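PDB 4O5P: DUF2235 domain-containing protein from Pseudomonas aeruginosa, which is a phospholipase effector of the type VI secretion system that probably hydrolyses membrane phospholipids of target cells. Local coordinates for residues A[476-481]-A[627-632]; A[144-149]-A[247-252]; A[797-800]-A[805-808]; A[102-107]-A[157-162]; A[378-381]-A[385-388]. One frame throughout, in Å; residues are numbered along the deposited sequence.

Interaction 1 (A[476-481]-A[627-632]); sequences ETALIT and HRDGSA
A478 and D629 meet through their beta carbons. A478 CB lies 3.4 Å from D629 CB, and both CB bonds point into the interface between the two helices. The carboxylate of D629 takes no part in this touch. It forms a salt bridge with R474, one turn back on the helix that carries A478. One residue further along, G630 has no side chain, so the partner helix can come right down on its backbone. T481 uses that place. Its methyl CG2 is trans to the backbone N and reaches G630 CA at 3.8 Å. The hydroxyl on the other branch folds back into its own helix. T481 OG1 donates to T477 O at 2.8 Å, from above the carbonyl plane and 41° out of it. The backbone N of T481 reaches T477 O from the opposite face, so two bonds grip that oxygen. Across the interface, G630 CA makes a CH...O contact with A478 O, 3.5 Å away, with an angle of 153° at the hydrogen. The A478 and G630 CA atoms are only 4.3 Å apart. The axes of the two short segments pass 7.5 Å from each other at 58°. Next to this crossing, T477 and T481 also touch I626 of the same partner helix. No conventional hydrogen bond joins the two segments. Small apolar groups and a CH...O contact make the close crossing, the T481 hydroxyl is satisfied within its own helix, and the salt bridge of D629 with R474 ties the two helices beside it.

Interaction 2 (A[144-149]-A[247-252]); sequences NRINWG and ANWLQE
W249 brings the CE3-CZ3 side of its indole up to I146 and N147. The branch methyl of I146 does the touching, and it comes in obliquely: I146 CG2 is 3.4 Å from W249 CE3 and 3.6 Å from W249 CZ3. CG1 of I146 lies beside the backbone N (chi1 -62°), which leaves CG2 trans to that nitrogen and directed at the ring. The two side chains cross at about a right angle. N147 comes to the ring at its edge, near the ring plane. N147 OD1 lies 3.5 Å from W249 CZ3, and the amide and indole planes are 30° apart. This oxygen is buried and has no hydrogen-bond partner in the model. The weakly positive hydrogens on the ring edge may ease its burial a little. The backbones stay well apart, since the nearest CA atoms, of I146 and W249, are 8.8 Å from each other. Long side chains from both helices bridge the gap. The indole also makes a cation-pi contact with R199, which in turn forms a salt bridge with E252. I146 also touches E242, A245 and F246 of helix 238-254, and W301 from a loop. N147 leans on M178 of helix 168-178. W148 packs on Y114 and C116 of strand 111-116, so helix 139-162 packs on both that strand and helix 238-254.

Interaction 3 (A[797-800]-A[805-808]); sequences VAAV and LQQV
L805 packs its side chain against two alanines, A798 and A799. L805 CB is 3.9 Å from A799 CB, and both CB bonds point into the contact. The far end of the leucine goes to the other alanine: L805 CD1 lies 4.0 Å from A798 CB and 3.5 Å from A798 O. One methyl branch therefore touches both a side chain and a carbonyl oxygen. The first torsion of L805 sets CG opposite its own carbonyl carbon (chi1 -68°), and from there CD1 reaches on to A798. Q806, which is exposed, adds a second touch. Its chain runs extended beyond CG and passes alongside the backbone of A799. Q806 CG is 3.3 Å from A799 O. The amide then turns its nitrogen to the same oxygen, and Q806 NE2 donates a weak hydrogen bond to A799 O at 3.4 Å, with an N-H...O angle of 145°. This long, bent bond is the one hydrogen bond between the segments. What places these groups is the short connection: only four residues separate the two segments, and the chain folds back there so that the CA atoms of A799 and L805 come within 4.9 Å. L805 and A799 are buried. Further out, V808 lies one turn beyond L805 and touches D754, T757 and I759, and Q807 also reaches I759. The contact closes the bend between helix 795-798 and helix 803-814, near the end of the modelled chain. Helix 803-814 leans there on the loop that follows strand 749-753.

Interaction 4 (A[102-107]-A[157-162]); sequences SGDDIN and LFYTLL
D104 and N107 are the two residues of 102-107 that meet Y159. Just before them, G103 sits at the N-cap position, and its O receives N107 N in the first turn of the helix. D104 comes next. Its carboxylate reaches the phenol end of Y159, with D104 OD1 3.2 Å from Y159 OH. The two side chains cross at about a right angle, yet the carboxylate and ring planes are only 13° apart. The charge of D104 is taken up by a salt bridge from OD1 to R165, which also touches Y159. One turn on, N107 brings its beta carbon obliquely to the ring, with N107 CB 3.8 Å from Y159 CE1. Y159 extends to meet both residues because its ring is trans to the backbone N (chi1 -173°). The backbone of N107 adds a bridge through water: the water donates to N107 O at 2.6 Å and to T160 OG1 at 3.1 Å. T160 OG1 is also bonded to A156 O, one turn back. N107, Y159 and T160 all touch F112 of strand 111-116. Strands 62-71 and 111-116 are parallel neighbours, and helix 104-108 belongs to the beta-alpha-beta crossover between them. Helix 139-162 packs on the same two strands. This helix-on-sheet arrangement is consistent with the alpha/beta hydrolase fold of the family.

Interaction 5 (A[378-381]-A[385-388]); sequences VHSD and GYGV
The ring of Y386 is touched by three residues of 378-381. V378 CG2 comes in at the edge, near the ring plane, 3.7 Å from Y386 OH. S380 and D381 approach obliquely. S380 CB is 3.3 Å from Y386 CE2, the closest touch. D381 OD1 lies 3.8 Å from Y386 CD2, with the carboxylate turned 41° from the ring. The ring is also stacked with the imidazole of H660. Each carboxylate oxygen of D381 has a partner: V378 N donates to the anti side of D381 OD2 at 2.8 Å, and D381 OD1 is hydrogen-bonded to H660 ND1. H660 thus links D381 and Y386. Two waters join the segments. One accepts from S380 N at 2.8 Å and is bonded to Y386 OH. The other donates to S380 O at 2.9 Å and accepts from Y386 N at 3.2 Å. G385 takes backbone angles (129/-6°) that call for glycine. Y386 follows it and lies against the first turn of helix 379-383. Between V378 and S380 stands H379, bonded to D281 and S237. This geometry is consistent with the Ser-His-Asp catalytic triad of an alpha/beta hydrolase, with the contact on the residues flanking the histidine.

In the fold
Interactions 4 and 2 come first along the chain. Their segments alternate and both use helix 139-162, with centres about 21 Å apart. They belong to the helices around the largely parallel sheet. Interaction 5 follows, about 27 Å from interaction 2 between centres, at the probable catalytic histidine. Interaction 1 comes next, in the C-terminal domain. Its centre is about 23 Å from that of interaction 5, but their nearest atoms are only about 5 Å apart, so helix 469-487 comes close to the loop that carries the probable catalytic histidine. Interaction 3 lies last and apart, about 39 Å or more between centres from each of the others. The contacts thus run from the hydrolase core to the end of the modelled chain.

Interaction 1 (A[476-481]-A[627-632])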
# COMPACT_ATOMS: atom_id res chain seq x y z
N GLU A 476 -4.46 18.76 -10.29
CA GLU A 476 -3.24 18.69 -9.48
C GLU A 476 -2.05 18.15 -10.28
O GLU A 476 -0.90 18.56 -10.05
CB GLU A 476 -3.49 17.84 -8.21
CG GLU A 476 -4.39 18.58 -7.22
CD GLU A 476 -3.76 19.89 -6.78
OE1 GLU A 476 -2.51 19.93 -6.60
OE2 GLU A 476 -4.52 20.87 -6.57
N THR A 477 -2.35 17.29 -11.25
CA THR A 477 -1.29 16.76 -12.12
C THR A 477 -0.80 17.94 -12.92
O THR A 477 0.41 18.11 -13.09
CB THR A 477 -1.78 15.68 -13.07
OG1 THR A 477 -2.27 14.57 -12.30
CG2 THR A 477 -0.60 15.16 -13.94
N ALA A 478 -1.75 18.76 -13.38
CA ALA A 478 -1.41 19.97 -14.13
C ALA A 478 -0.55 20.93 -13.31
O ALA A 478 0.37 21.55 -13.84
CB ALA A 478 -2.67 20.67 -14.62
N LEU A 479 -0.87 21.08 -12.02
CA LEU A 479 -0.10 21.98 -11.15
C LEU A 479 1.35 21.53 -10.96
O LEU A 479 2.30 22.32 -11.13
CB LEU A 479 -0.81 22.15 -9.80
CG LEU A 479 -0.12 22.94 -8.69
CD1 LEU A 479 0.29 24.34 -9.18
CD2 LEU A 479 -1.05 23.04 -7.47
N ILE A 480 1.54 20.26 -10.63
CA ILE A 480 2.92 19.81 -10.45
C ILE A 480 3.68 19.78 -11.79
O ILE A 480 4.89 20.03 -11.83
CB ILE A 480 3.00 18.48 -9.67
CG1 ILE A 480 4.43 18.23 -9.19
CG2 ILE A 480 2.49 17.34 -10.51
CD1 ILE A 480 4.58 17.04 -8.22
N THR A 481 2.97 19.51 -12.88
CA THR A 481 3.57 19.64 -14.21
C THR A 481 4.06 21.07 -14.43
O THR A 481 5.20 21.29 -14.84
CB THR A 481 2.56 19.29 -15.33
OG1 THR A 481 2.20 17.90 -15.25
CG2 THR A 481 3.18 19.57 -16.72
N HIS A 627 0.12 18.19 -20.96
CA HIS A 627 1.00 19.19 -21.55
C HIS A 627 0.31 20.55 -21.62
O HIS A 627 0.87 21.55 -21.17
CB HIS A 627 1.43 18.72 -22.94
CG HIS A 627 2.71 19.33 -23.41
ND1 HIS A 627 2.78 20.62 -23.90
CD2 HIS A 627 3.96 18.83 -23.49
CE1 HIS A 627 4.02 20.88 -24.26
NE2 HIS A 627 4.76 19.81 -24.03
N ARG A 628 -0.91 20.58 -22.15
CA ARG A 628 -1.68 21.83 -22.25
C ARG A 628 -2.07 22.50 -20.92
O ARG A 628 -1.79 23.69 -20.72
CB ARG A 628 -2.94 21.61 -23.11
CG ARG A 628 -2.62 21.10 -24.50
CD ARG A 628 -3.85 21.15 -25.40
NE ARG A 628 -4.01 19.95 -26.20
CZ ARG A 628 -3.27 19.64 -27.26
NH1 ARG A 628 -2.28 20.45 -27.63
NH2 ARG A 628 -3.49 18.53 -27.94
N ASP A 629 -2.76 21.75 -20.04
CA ASP A 629 -3.12 22.23 -18.70
C ASP A 629 -1.86 22.70 -17.96
O ASP A 629 -1.83 23.79 -17.38
CB ASP A 629 -3.76 21.13 -17.81
CG ASP A 629 -5.10 20.60 -18.33
OD1 ASP A 629 -5.68 21.11 -19.32
OD2 ASP A 629 -5.58 19.61 -17.72
N GLY A 630 -0.85 21.84 -17.93
CA GLY A 630 0.43 22.17 -17.33
C GLY A 630 1.04 23.49 -17.80
O GLY A 630 1.43 24.34 -16.99
N SER A 631 1.15 23.67 -19.11
CA SER A 631 1.70 24.90 -19.66
C SER A 631 0.87 26.14 -19.25
O SER A 631 1.42 27.20 -18.80
CB SER A 631 1.79 24.78 -21.18
OG SER A 631 2.61 23.68 -21.54
N ALA A 632 -0.43 26.04 -19.40
CA ALA A 632 -1.34 27.11 -19.01
C ALA A 632 -1.16 27.50 -17.55
O ALA A 632 -0.96 28.64 -17.26
CB ALA A 632 -2.79 26.78 -19.34

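Interaction 2 (A[144-149]-A[247-252])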
# COMPACT_ATOMS: atom_id res chain seq x y z
N ASN A 144 -0.36 -13.05 3.93
CA ASN A 144 0.18 -13.50 5.21
C ASN A 144 0.10 -12.42 6.28
O ASN A 144 -0.09 -12.72 7.46
CB ASN A 144 1.63 -13.96 5.07
CG ASN A 144 1.78 -15.20 4.23
OD1 ASN A 144 0.82 -15.98 4.05
ND2 ASN A 144 2.98 -15.41 3.70
N ARG A 145 0.28 -11.16 5.87
CA ARG A 145 0.13 -10.04 6.80
C ARG A 145 -1.32 -9.84 7.28
O ARG A 145 -1.57 -9.60 8.47
CB ARG A 145 0.71 -8.76 6.18
CG ARG A 145 2.23 -8.80 6.10
CD ARG A 145 2.82 -7.64 5.29
NE ARG A 145 4.27 -7.60 5.39
CZ ARG A 145 5.08 -8.51 4.86
NH1 ARG A 145 4.59 -9.56 4.20
NH2 ARG A 145 6.39 -8.39 5.00
N ILE A 146 -2.26 -9.93 6.35
CA ILE A 146 -3.69 -9.90 6.71
C ILE A 146 -4.02 -11.03 7.70
O ILE A 146 -4.65 -10.80 8.74
CB ILE A 146 -4.58 -10.02 5.45
CG1 ILE A 146 -4.32 -8.84 4.51
CG2 ILE A 146 -6.05 -10.03 5.82
CD1 ILE A 146 -4.69 -9.12 3.08
N ASN A 147 -3.56 -12.23 7.40
CA ASN A 147 -3.88 -13.37 8.27
C ASN A 147 -3.22 -13.30 9.65
O ASN A 147 -3.83 -13.69 10.66
CB ASN A 147 -3.62 -14.70 7.54
CG ASN A 147 -4.67 -14.98 6.46
OD1 ASN A 147 -5.82 -14.58 6.61
ND2 ASN A 147 -4.27 -15.63 5.37
N TRP A 148 -1.99 -12.80 9.69
CA TRP A 148 -1.31 -12.48 10.94
C TRP A 148 -2.19 -11.53 11.74
O TRP A 148 -2.41 -11.73 12.93
CB TRP A 148 0.02 -11.77 10.64
CG TRP A 148 0.83 -11.46 11.88
CD1 TRP A 148 1.68 -12.30 12.53
CD2 TRP A 148 0.87 -10.21 12.59
NE1 TRP A 148 2.25 -11.67 13.61
CE2 TRP A 148 1.77 -10.38 13.67
CE3 TRP A 148 0.23 -8.98 12.44
CZ2 TRP A 148 2.03 -9.36 14.59
CZ3 TRP A 148 0.50 -7.97 13.35
CH2 TRP A 148 1.39 -8.17 14.41
N GLY A 149 -2.70 -10.51 11.05
CA GLY A 149 -3.60 -9.54 11.66
C GLY A 149 -4.79 -10.21 12.31
O GLY A 149 -5.08 -9.97 13.49
N ALA A 247 -10.60 -6.09 6.85
CA ALA A 247 -11.96 -5.72 7.23
C ALA A 247 -12.99 -6.64 6.58
O ALA A 247 -13.90 -7.13 7.26
CB ALA A 247 -12.24 -4.26 6.88
N ASN A 248 -12.85 -6.88 5.27
CA ASN A 248 -13.76 -7.83 4.60
C ASN A 248 -13.69 -9.29 5.07
O ASN A 248 -14.72 -9.93 5.31
CB ASN A 248 -13.60 -7.76 3.07
CG ASN A 248 -14.32 -6.56 2.48
OD1 ASN A 248 -15.50 -6.33 2.77
ND2 ASN A 248 -13.61 -5.77 1.68
N TRP A 249 -12.48 -9.84 5.18
CA TRP A 249 -12.31 -11.20 5.71
C TRP A 249 -12.83 -11.33 7.15
O TRP A 249 -13.35 -12.38 7.56
CB TRP A 249 -10.84 -11.64 5.61
CG TRP A 249 -10.33 -11.71 4.19
CD1 TRP A 249 -11.02 -11.40 3.04
CD2 TRP A 249 -9.01 -12.10 3.77
NE1 TRP A 249 -10.21 -11.58 1.94
CE2 TRP A 249 -8.98 -12.00 2.36
CE3 TRP A 249 -7.86 -12.52 4.44
CZ2 TRP A 249 -7.84 -12.32 1.61
CZ3 TRP A 249 -6.72 -12.84 3.70
CH2 TRP A 249 -6.72 -12.73 2.30
N LEU A 250 -12.72 -10.26 7.92
CA LEU A 250 -13.19 -10.29 9.29
C LEU A 250 -14.71 -10.29 9.28
O LEU A 250 -15.35 -11.04 10.04
CB LEU A 250 -12.63 -9.11 10.07
CG LEU A 250 -13.09 -8.98 11.52
CD1 LEU A 250 -12.72 -10.24 12.32
CD2 LEU A 250 -12.46 -7.75 12.15
N GLN A 251 -15.29 -9.47 8.41
CA GLN A 251 -16.74 -9.41 8.32
C GLN A 251 -17.31 -10.76 7.91
O GLN A 251 -18.29 -11.23 8.50
CB GLN A 251 -17.19 -8.35 7.32
CG GLN A 251 -18.69 -8.16 7.32
CD GLN A 251 -19.16 -7.24 6.21
OE1 GLN A 251 -18.53 -7.14 5.15
NE2 GLN A 251 -20.28 -6.56 6.45
N GLU A 252 -16.68 -11.37 6.91
CA GLU A 252 -17.03 -12.71 6.45
C GLU A 252 -16.96 -13.72 7.60
O GLU A 252 -17.84 -14.57 7.75
CB GLU A 252 -16.11 -13.11 5.28
CG GLU A 252 -15.30 -14.38 5.53
CD GLU A 252 -13.92 -14.39 4.85
OE1 GLU A 252 -13.84 -14.08 3.62
OE2 GLU A 252 -12.92 -14.72 5.56

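Interaction 3 (A[797-800]-A[805-808])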
# COMPACT_ATOMS: atom_id res chain seq x y z
N VAL A 797 0.52 -31.38 -20.21
CA VAL A 797 -0.57 -31.84 -21.08
C VAL A 797 -0.41 -31.28 -22.49
O VAL A 797 -0.57 -31.99 -23.48
CB VAL A 797 -1.96 -31.44 -20.51
CG1 VAL A 797 -3.07 -31.69 -21.54
CG2 VAL A 797 -2.24 -32.19 -19.20
N ALA A 798 -0.07 -30.00 -22.57
CA ALA A 798 0.13 -29.35 -23.85
C ALA A 798 1.38 -29.86 -24.58
O ALA A 798 1.49 -29.72 -25.80
CB ALA A 798 0.20 -27.83 -23.66
N ALA A 799 2.32 -30.46 -23.84
CA ALA A 799 3.60 -30.88 -24.43
C ALA A 799 3.57 -32.27 -25.08
O ALA A 799 4.50 -32.63 -25.80
CB ALA A 799 4.72 -30.81 -23.41
N VAL A 800 2.52 -33.04 -24.82
CA VAL A 800 2.40 -34.40 -25.35
C VAL A 800 2.38 -34.44 -26.89
O VAL A 800 2.49 -35.51 -27.50
CB VAL A 800 1.13 -35.12 -24.80
CG1 VAL A 800 0.99 -34.87 -23.32
CG2 VAL A 800 -0.12 -34.64 -25.52
N LEU A 805 7.55 -27.73 -27.02
CA LEU A 805 7.05 -27.58 -25.67
C LEU A 805 7.71 -28.62 -24.77
O LEU A 805 7.84 -28.39 -23.58
CB LEU A 805 5.53 -27.69 -25.62
CG LEU A 805 4.74 -26.55 -26.28
CD1 LEU A 805 3.25 -26.69 -26.02
CD2 LEU A 805 5.25 -25.19 -25.81
N GLN A 806 8.13 -29.76 -25.32
CA GLN A 806 8.83 -30.75 -24.50
C GLN A 806 10.17 -30.18 -24.03
O GLN A 806 10.55 -30.37 -22.87
CB GLN A 806 9.05 -32.06 -25.25
CG GLN A 806 7.78 -32.85 -25.53
CD GLN A 806 8.03 -34.02 -26.47
OE1 GLN A 806 9.10 -34.63 -26.46
NE2 GLN A 806 7.04 -34.31 -27.32
N GLN A 807 10.87 -29.46 -24.89
CA GLN A 807 12.08 -28.78 -24.39
C GLN A 807 11.77 -27.73 -23.32
O GLN A 807 12.44 -27.68 -22.27
CB GLN A 807 12.90 -28.17 -25.53
CG GLN A 807 14.06 -29.06 -25.97
CD GLN A 807 14.57 -28.68 -27.34
OE1 GLN A 807 14.04 -27.77 -27.98
NE2 GLN A 807 15.61 -29.37 -27.80
N VAL A 808 10.76 -26.90 -23.59
CA VAL A 808 10.31 -25.95 -22.58
C VAL A 808 10.08 -26.64 -21.24
O VAL A 808 10.56 -26.19 -20.20
CB VAL A 808 9.01 -25.24 -23.00
CG1 VAL A 808 8.46 -24.38 -21.86
CG2 VAL A 808 9.25 -24.39 -24.25

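Interaction 4 (A[102-107]-A[157-162])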
# COMPACT_ATOMS: atom_id res chain seq x y z
N SER A 102 0.58 -1.17 25.37
CA SER A 102 1.89 -1.76 25.58
C SER A 102 2.02 -2.21 27.03
O SER A 102 1.76 -1.43 27.95
CB SER A 102 2.99 -0.77 25.22
OG SER A 102 4.27 -1.36 25.34
N GLY A 103 2.40 -3.47 27.23
CA GLY A 103 2.64 -4.00 28.56
C GLY A 103 1.55 -4.90 29.14
O GLY A 103 0.37 -4.76 28.80
N ASP A 104 1.96 -5.81 30.02
CA ASP A 104 1.06 -6.73 30.71
C ASP A 104 -0.11 -6.03 31.39
O ASP A 104 -1.26 -6.47 31.30
CB ASP A 104 1.82 -7.49 31.80
CG ASP A 104 2.78 -8.53 31.25
OD1 ASP A 104 2.53 -9.03 30.13
OD2 ASP A 104 3.77 -8.84 31.94
N ASP A 105 0.20 -4.93 32.07
CA ASP A 105 -0.78 -4.17 32.82
C ASP A 105 -1.90 -3.62 31.93
O ASP A 105 -3.08 -3.95 32.12
CB ASP A 105 -0.09 -3.03 33.55
CG ASP A 105 -0.88 -2.53 34.72
OD1 ASP A 105 -1.89 -1.84 34.48
OD2 ASP A 105 -0.51 -2.85 35.88
N ILE A 106 -1.53 -2.82 30.93
CA ILE A 106 -2.50 -2.20 30.03
C ILE A 106 -3.31 -3.24 29.26
O ILE A 106 -4.52 -3.06 29.06
CB ILE A 106 -1.83 -1.27 29.01
CG1 ILE A 106 -0.83 -0.34 29.70
CG2 ILE A 106 -2.89 -0.44 28.29
CD1 ILE A 106 -1.49 0.70 30.61
N ASN A 107 -2.64 -4.29 28.81
CA ASN A 107 -3.30 -5.41 28.15
C ASN A 107 -4.38 -6.00 29.07
O ASN A 107 -5.54 -6.13 28.69
CB ASN A 107 -2.28 -6.49 27.74
CG ASN A 107 -1.44 -6.10 26.52
OD1 ASN A 107 -1.79 -5.18 25.77
ND2 ASN A 107 -0.33 -6.80 26.32
N LEU A 157 -7.76 -11.86 22.69
CA LEU A 157 -8.77 -12.53 23.52
C LEU A 157 -8.11 -13.56 24.44
O LEU A 157 -8.40 -13.63 25.63
CB LEU A 157 -9.84 -13.19 22.65
CG LEU A 157 -11.16 -13.61 23.32
CD1 LEU A 157 -11.70 -12.48 24.19
CD2 LEU A 157 -12.20 -14.02 22.29
N PHE A 158 -7.22 -14.36 23.86
CA PHE A 158 -6.49 -15.41 24.54
C PHE A 158 -5.79 -14.86 25.77
O PHE A 158 -5.84 -15.47 26.84
CB PHE A 158 -5.46 -16.00 23.58
CG PHE A 158 -4.85 -17.30 24.03
CD1 PHE A 158 -5.53 -18.50 23.87
CD2 PHE A 158 -3.56 -17.33 24.57
CE1 PHE A 158 -4.97 -19.70 24.27
CE2 PHE A 158 -2.99 -18.53 24.97
CZ PHE A 158 -3.69 -19.72 24.81
N TYR A 159 -5.15 -13.71 25.63
CA TYR A 159 -4.49 -13.09 26.78
C TYR A 159 -5.52 -12.57 27.75
O TYR A 159 -5.33 -12.65 28.97
CB TYR A 159 -3.57 -11.94 26.37
CG TYR A 159 -2.74 -11.39 27.52
CD1 TYR A 159 -3.24 -10.39 28.35
CD2 TYR A 159 -1.47 -11.88 27.78
CE1 TYR A 159 -2.49 -9.89 29.41
CE2 TYR A 159 -0.71 -11.39 28.82
CZ TYR A 159 -1.22 -10.40 29.63
OH TYR A 159 -0.46 -9.92 30.66
N THR A 160 -6.60 -12.02 27.22
CA THR A 160 -7.65 -11.48 28.08
C THR A 160 -8.16 -12.55 29.03
O THR A 160 -8.28 -12.31 30.23
CB THR A 160 -8.80 -10.89 27.26
OG1 THR A 160 -8.31 -9.80 26.46
CG2 THR A 160 -9.87 -10.36 28.19
N LEU A 161 -8.40 -13.75 28.51
CA LEU A 161 -9.00 -14.83 29.30
C LEU A 161 -8.00 -15.68 30.08
O LEU A 161 -8.23 -16.00 31.25
CB LEU A 161 -9.85 -15.73 28.40
CG LEU A 161 -11.00 -15.00 27.69
CD1 LEU A 161 -11.66 -15.87 26.61
CD2 LEU A 161 -12.03 -14.55 28.69
N LEU A 162 -6.88 -16.02 29.46
CA LEU A 162 -5.96 -17.00 30.03
C LEU A 162 -4.62 -16.45 30.52
O LEU A 162 -3.79 -17.21 31.03
CB LEU A 162 -5.71 -18.12 29.03
CG LEU A 162 -6.84 -19.13 28.89
CD1 LEU A 162 -7.06 -19.51 27.43
CD2 LEU A 162 -6.52 -20.36 29.73
O HOH W 1 -7.42 -7.89 28.80

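Interaction 5 (A[378-381]-A[385-388])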
# COMPACT_ATOMS: atom_id res chain seq x y z
N VAL A 378 3.44 13.22 -3.14
CA VAL A 378 3.40 11.90 -3.73
C VAL A 378 3.13 10.88 -2.62
O VAL A 378 2.72 11.28 -1.53
CB VAL A 378 4.66 11.61 -4.52
CG1 VAL A 378 4.80 12.65 -5.65
CG2 VAL A 378 5.88 11.65 -3.61
N HIS A 379 3.34 9.60 -2.90
CA HIS A 379 2.81 8.50 -2.07
C HIS A 379 3.18 8.66 -0.57
O HIS A 379 2.29 8.72 0.31
CB HIS A 379 3.35 7.18 -2.65
CG HIS A 379 2.79 5.94 -2.03
ND1 HIS A 379 1.44 5.76 -1.77
CD2 HIS A 379 3.39 4.77 -1.68
CE1 HIS A 379 1.25 4.56 -1.27
NE2 HIS A 379 2.41 3.94 -1.19
N SER A 380 4.47 8.79 -0.30
CA SER A 380 4.95 8.88 1.08
C SER A 380 4.87 10.29 1.68
O SER A 380 5.14 10.48 2.88
CB SER A 380 6.36 8.31 1.19
OG SER A 380 6.30 6.91 1.02
N ASP A 381 4.48 11.26 0.85
CA ASP A 381 4.09 12.58 1.34
C ASP A 381 2.74 12.52 2.05
O ASP A 381 2.38 13.43 2.80
CB ASP A 381 4.01 13.59 0.20
CG ASP A 381 5.38 14.01 -0.31
OD1 ASP A 381 6.31 14.06 0.54
OD2 ASP A 381 5.50 14.28 -1.53
N GLY A 385 7.23 8.44 5.63
CA GLY A 385 8.26 7.47 5.32
C GLY A 385 9.50 8.09 4.71
O GLY A 385 10.51 7.39 4.49
N TYR A 386 9.45 9.39 4.43
CA TYR A 386 10.64 10.08 3.94
C TYR A 386 11.42 10.59 5.14
O TYR A 386 10.81 11.07 6.11
CB TYR A 386 10.25 11.27 3.07
CG TYR A 386 9.85 10.89 1.66
CD1 TYR A 386 10.79 10.34 0.79
CD2 TYR A 386 8.56 11.10 1.20
CE1 TYR A 386 10.44 9.99 -0.51
CE2 TYR A 386 8.20 10.75 -0.11
CZ TYR A 386 9.14 10.19 -0.95
OH TYR A 386 8.81 9.84 -2.25
N GLY A 387 12.74 10.51 5.09
CA GLY A 387 13.58 11.06 6.13
C GLY A 387 13.94 12.52 5.89
O GLY A 387 13.85 13.03 4.76
N VAL A 388 14.36 13.19 6.96
CA VAL A 388 14.72 14.61 6.90
C VAL A 388 15.74 14.85 5.81
O VAL A 388 16.72 14.12 5.70
CB VAL A 388 15.27 15.07 8.28
CG1 VAL A 388 15.96 16.41 8.16
CG2 VAL A 388 14.13 15.12 9.31
O HOH W 2 6.53 8.44 -2.11
O HOH W 3 7.18 11.60 4.60